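Long-range contact in iron-regulated outer membrane protein (PDB 4B7O), which probably takes up iron across the meningococcal outer membrane as a TonB-dependent transporter: residues A[83-88]-A[136-141]. Residues are numbered along the deposited sequence; the frame is centred on the assembly and turned at random.
Sequences TDMREL and RFIVDP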
ATOM      1  N   THR A  83      -5.034  11.563   9.652  1.00 38.39           N
ATOM      2  CA  THR A  83      -4.494  10.504  10.506  1.00 35.47           C
ATOM      3  C   THR A  83      -4.490   9.178   9.800  1.00 35.56           C
ATOM      4  O   THR A  83      -4.108   8.208  10.409  1.00 35.45           O
ATOM      5  CB  THR A  83      -5.312  10.315  11.784  1.00 36.42           C
ATOM      6  OG1 THR A  83      -6.643   9.931  11.405  1.00 38.98           O
ATOM      7  CG2 THR A  83      -5.343  11.615  12.590  1.00 36.51           C
ATOM      8  N   ASP A  84      -4.912   9.113   8.532  1.00 32.70           N
ATOM      9  CA  ASP A  84      -4.594   7.957   7.700  1.00 37.40           C
ATOM     10  C   ASP A  84      -3.986   8.351   6.358  1.00 36.68           C
ATOM     11  O   ASP A  84      -4.028   9.525   5.984  1.00 35.11           O
ATOM     12  CB  ASP A  84      -5.829   7.040   7.479  1.00 41.24           C
ATOM     13  CG  ASP A  84      -7.009   7.749   6.779  1.00 49.70           C
ATOM     14  OD1 ASP A  84      -6.883   8.849   6.185  1.00 47.86           O
ATOM     15  OD2 ASP A  84      -8.122   7.189   6.818  1.00 66.72           O
ATOM     16  N   MET A  85      -3.504   7.347   5.613  1.00 33.66           N
ATOM     17  CA  MET A  85      -2.990   7.556   4.263  1.00 34.29           C
ATOM     18  C   MET A  85      -4.004   8.022   3.265  1.00 39.96           C
ATOM     19  O   MET A  85      -3.685   8.834   2.405  1.00 44.78           O
ATOM     20  CB  MET A  85      -2.378   6.286   3.729  1.00 37.12           C
ATOM     21  CG  MET A  85      -1.145   5.878   4.529  1.00 39.67           C
ATOM     22  SD  MET A  85       0.265   6.979   4.271  1.00 45.24           S
ATOM     23  CE  MET A  85       1.329   6.290   5.551  1.00 48.66           C
ATOM     24  N   ARG A  86      -5.233   7.531   3.358  1.00 37.91           N
ATOM     25  CA  ARG A  86      -6.212   7.995   2.423  1.00 38.50           C
ATOM     26  C   ARG A  86      -6.332   9.533   2.366  1.00 39.02           C
ATOM     27  O   ARG A  86      -6.446  10.093   1.280  1.00 37.77           O
ATOM     28  CB  ARG A  86      -7.566   7.357   2.686  1.00 35.50           C
ATOM     29  CG  ARG A  86      -8.683   7.871   1.769  1.00 38.06           C
ATOM     30  CD  ARG A  86      -9.984   7.119   2.062  1.00 38.61           C
ATOM     31  NE  ARG A  86     -10.493   7.408   3.415  1.00 38.48           N
ATOM     32  CZ  ARG A  86     -11.275   6.595   4.142  1.00 38.51           C
ATOM     33  NH1 ARG A  86     -11.656   5.409   3.684  1.00 38.99           N
ATOM     34  NH2 ARG A  86     -11.693   6.973   5.336  1.00 33.79           N
ATOM     35  N   GLU A  87      -6.337  10.201   3.527  1.00 36.50           N
ATOM     36  CA  GLU A  87      -6.448  11.644   3.524  1.00 38.36           C
ATOM     37  C   GLU A  87      -5.115  12.283   3.188  1.00 34.33           C
ATOM     38  O   GLU A  87      -5.073  13.233   2.474  1.00 36.79           O
ATOM     39  CB  GLU A  87      -7.024  12.257   4.840  1.00 38.89           C
ATOM     40  CG  GLU A  87      -8.511  11.950   5.101  1.00 45.70           C
ATOM     41  CD  GLU A  87      -9.447  12.601   4.088  1.00 44.68           C
ATOM     42  OE1 GLU A  87      -9.163  13.720   3.660  1.00 49.78           O
ATOM     43  OE2 GLU A  87     -10.450  11.984   3.685  1.00 49.75           O
ATOM     44  N   LEU A  88      -4.043  11.762   3.732  1.00 32.20           N
ATOM     45  CA  LEU A  88      -2.735  12.323   3.505  1.00 35.44           C
ATOM     46  C   LEU A  88      -2.368  12.442   2.027  1.00 38.58           C
ATOM     47  O   LEU A  88      -1.677  13.397   1.636  1.00 36.35           O
ATOM     48  CB  LEU A  88      -1.675  11.442   4.179  1.00 32.34           C
ATOM     49  CG  LEU A  88      -0.437  12.154   4.663  1.00 36.83           C
ATOM     50  CD1 LEU A  88      -0.765  13.535   5.229  1.00 33.51           C
ATOM     51  CD2 LEU A  88       0.246  11.312   5.726  1.00 35.48           C
ATOM     52  N   ARG A 136      -5.623  -5.056   2.165  1.00 34.96           N
ATOM     53  CA  ARG A 136      -4.432  -5.384   2.899  1.00 39.00           C
ATOM     54  C   ARG A 136      -4.077  -4.222   3.875  1.00 41.48           C
ATOM     55  O   ARG A 136      -4.410  -3.066   3.631  1.00 40.87           O
ATOM     56  CB  ARG A 136      -3.322  -5.689   1.913  1.00 40.14           C
ATOM     57  CG  ARG A 136      -3.607  -6.989   1.133  1.00 41.56           C
ATOM     58  CD  ARG A 136      -2.539  -7.161   0.052  1.00 42.15           C
ATOM     59  NE  ARG A 136      -2.353  -8.527  -0.437  1.00 36.04           N
ATOM     60  CZ  ARG A 136      -3.163  -9.152  -1.288  1.00 38.50           C
ATOM     61  NH1 ARG A 136      -4.265  -8.570  -1.780  1.00 38.93           N
ATOM     62  NH2 ARG A 136      -2.849 -10.386  -1.666  1.00 48.15           N
ATOM     63  N   PHE A 137      -3.441  -4.543   4.982  1.00 40.75           N
ATOM     64  CA  PHE A 137      -3.172  -3.565   6.061  1.00 42.24           C
ATOM     65  C   PHE A 137      -2.408  -2.336   5.537  1.00 47.79           C
ATOM     66  O   PHE A 137      -1.338  -2.489   4.909  1.00 44.61           O
ATOM     67  CB  PHE A 137      -2.346  -4.233   7.185  1.00 38.42           C
ATOM     68  CG  PHE A 137      -2.373  -3.473   8.484  1.00 43.20           C
ATOM     69  CD1 PHE A 137      -1.497  -2.373   8.717  1.00 42.63           C
ATOM     70  CD2 PHE A 137      -3.281  -3.828   9.494  1.00 39.99           C
ATOM     71  CE1 PHE A 137      -1.557  -1.646   9.917  1.00 39.62           C
ATOM     72  CE2 PHE A 137      -3.335  -3.107  10.684  1.00 38.72           C
ATOM     73  CZ  PHE A 137      -2.474  -2.021  10.904  1.00 37.79           C
ATOM     74  N   ILE A 138      -2.926  -1.134   5.813  1.00 40.89           N
ATOM     75  CA  ILE A 138      -2.241   0.073   5.428  1.00 39.83           C
ATOM     76  C   ILE A 138      -1.662   0.804   6.624  1.00 38.63           C
ATOM     77  O   ILE A 138      -2.385   1.143   7.544  1.00 43.01           O
ATOM     78  CB  ILE A 138      -3.163   1.060   4.702  1.00 41.94           C
ATOM     79  CG1 ILE A 138      -3.732   0.423   3.436  1.00 44.19           C
ATOM     80  CG2 ILE A 138      -2.325   2.265   4.335  1.00 44.41           C
ATOM     81  CD1 ILE A 138      -4.872   1.177   2.755  1.00 51.55           C
ATOM     82  N   VAL A 139      -0.370   1.109   6.584  1.00 42.43           N
ATOM     83  CA  VAL A 139       0.365   1.650   7.762  1.00 40.68           C
ATOM     84  C   VAL A 139      -0.129   3.027   8.247  1.00 40.76           C
ATOM     85  O   VAL A 139      -0.731   3.792   7.504  1.00 41.09           O
ATOM     86  CB  VAL A 139       1.872   1.762   7.462  1.00 42.51           C
ATOM     87  CG1 VAL A 139       2.112   2.929   6.509  1.00 41.22           C
ATOM     88  CG2 VAL A 139       2.672   1.936   8.741  1.00 42.30           C
ATOM     89  N   ASP A 140       0.136   3.337   9.499  1.00 37.83           N
ATOM     90  CA  ASP A 140      -0.434   4.512  10.088  1.00 41.23           C
ATOM     91  C   ASP A 140       0.623   5.620   9.965  1.00 39.56           C
ATOM     92  O   ASP A 140       1.738   5.476  10.425  1.00 41.22           O
ATOM     93  CB  ASP A 140      -0.795   4.173  11.533  1.00 43.31           C
ATOM     94  CG  ASP A 140      -1.012   5.401  12.389  1.00 50.30           C
ATOM     95  OD1 ASP A 140      -1.474   6.427  11.850  1.00 49.70           O
ATOM     96  OD2 ASP A 140      -0.675   5.358  13.606  1.00 49.90           O
ATOM     97  N   PRO A 141       0.274   6.726   9.332  1.00 37.75           N
ATOM     98  CA  PRO A 141       1.188   7.850   9.082  1.00 33.70           C
ATOM     99  C   PRO A 141       1.844   8.418  10.295  1.00 36.49           C
ATOM    100  O   PRO A 141       2.880   9.079  10.197  1.00 35.67           O
ATOM    101  CB  PRO A 141       0.277   8.930   8.464  1.00 33.97           C
ATOM    102  CG  PRO A 141      -1.135   8.484   8.760  1.00 38.05           C
ATOM    103  CD  PRO A 141      -1.060   6.965   8.752  1.00 40.25           C
TER
HETATM  104  O   HOH W   1      -2.399   8.791  12.603  1.00 41.18           O
HETATM  105  O   HOH W   2      -3.377   4.620   6.858  1.00 38.44           O
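D140 OD1 and T83 O, two acceptors 3.5 Å apart, are reconciled by a water that donates to both: its oxygen lies 2.6 Å from D140 OD1 and 2.8 Å from T83 O. With CG anti to the backbone N (chi1 163°), the D140 carboxylate swings back toward 83-88 although its CB points away; its OD2 is bound by S250 OG. A second water accepts from M85 N and donates to V139 O, so both polar links between the segments are water-mediated and no direct hydrogen bond spans them.

Most of the remaining contact is apolar. M85 CG lies 3.8 Å from I138 CG2; beyond it the bend at chi2 (-70°) helps bring CE to 3.6 Å from V139 CG1. The P141 ring packs against the turn leading into the helix, with CG in van der Waals contact with T83 O at 3.4 Å, and its CB meets L88 CD2, at the far end of helix 85-88, at 3.6 Å, the two side chains running past each other in opposite directions. M85 and P141 each bury 83 Å², the largest shares.

D84 fixes the helix start from within its own segment: OD1 accepts from E87 N on its syn side but tilted well out of the carboxylate plane, at 3.0 Å with an N-H...O angle of 158°. The arrangement thus joins an N-capped short helix to the loop before strand 144-150, inside the plug domain that fills the barrel of TonB-dependent transporters.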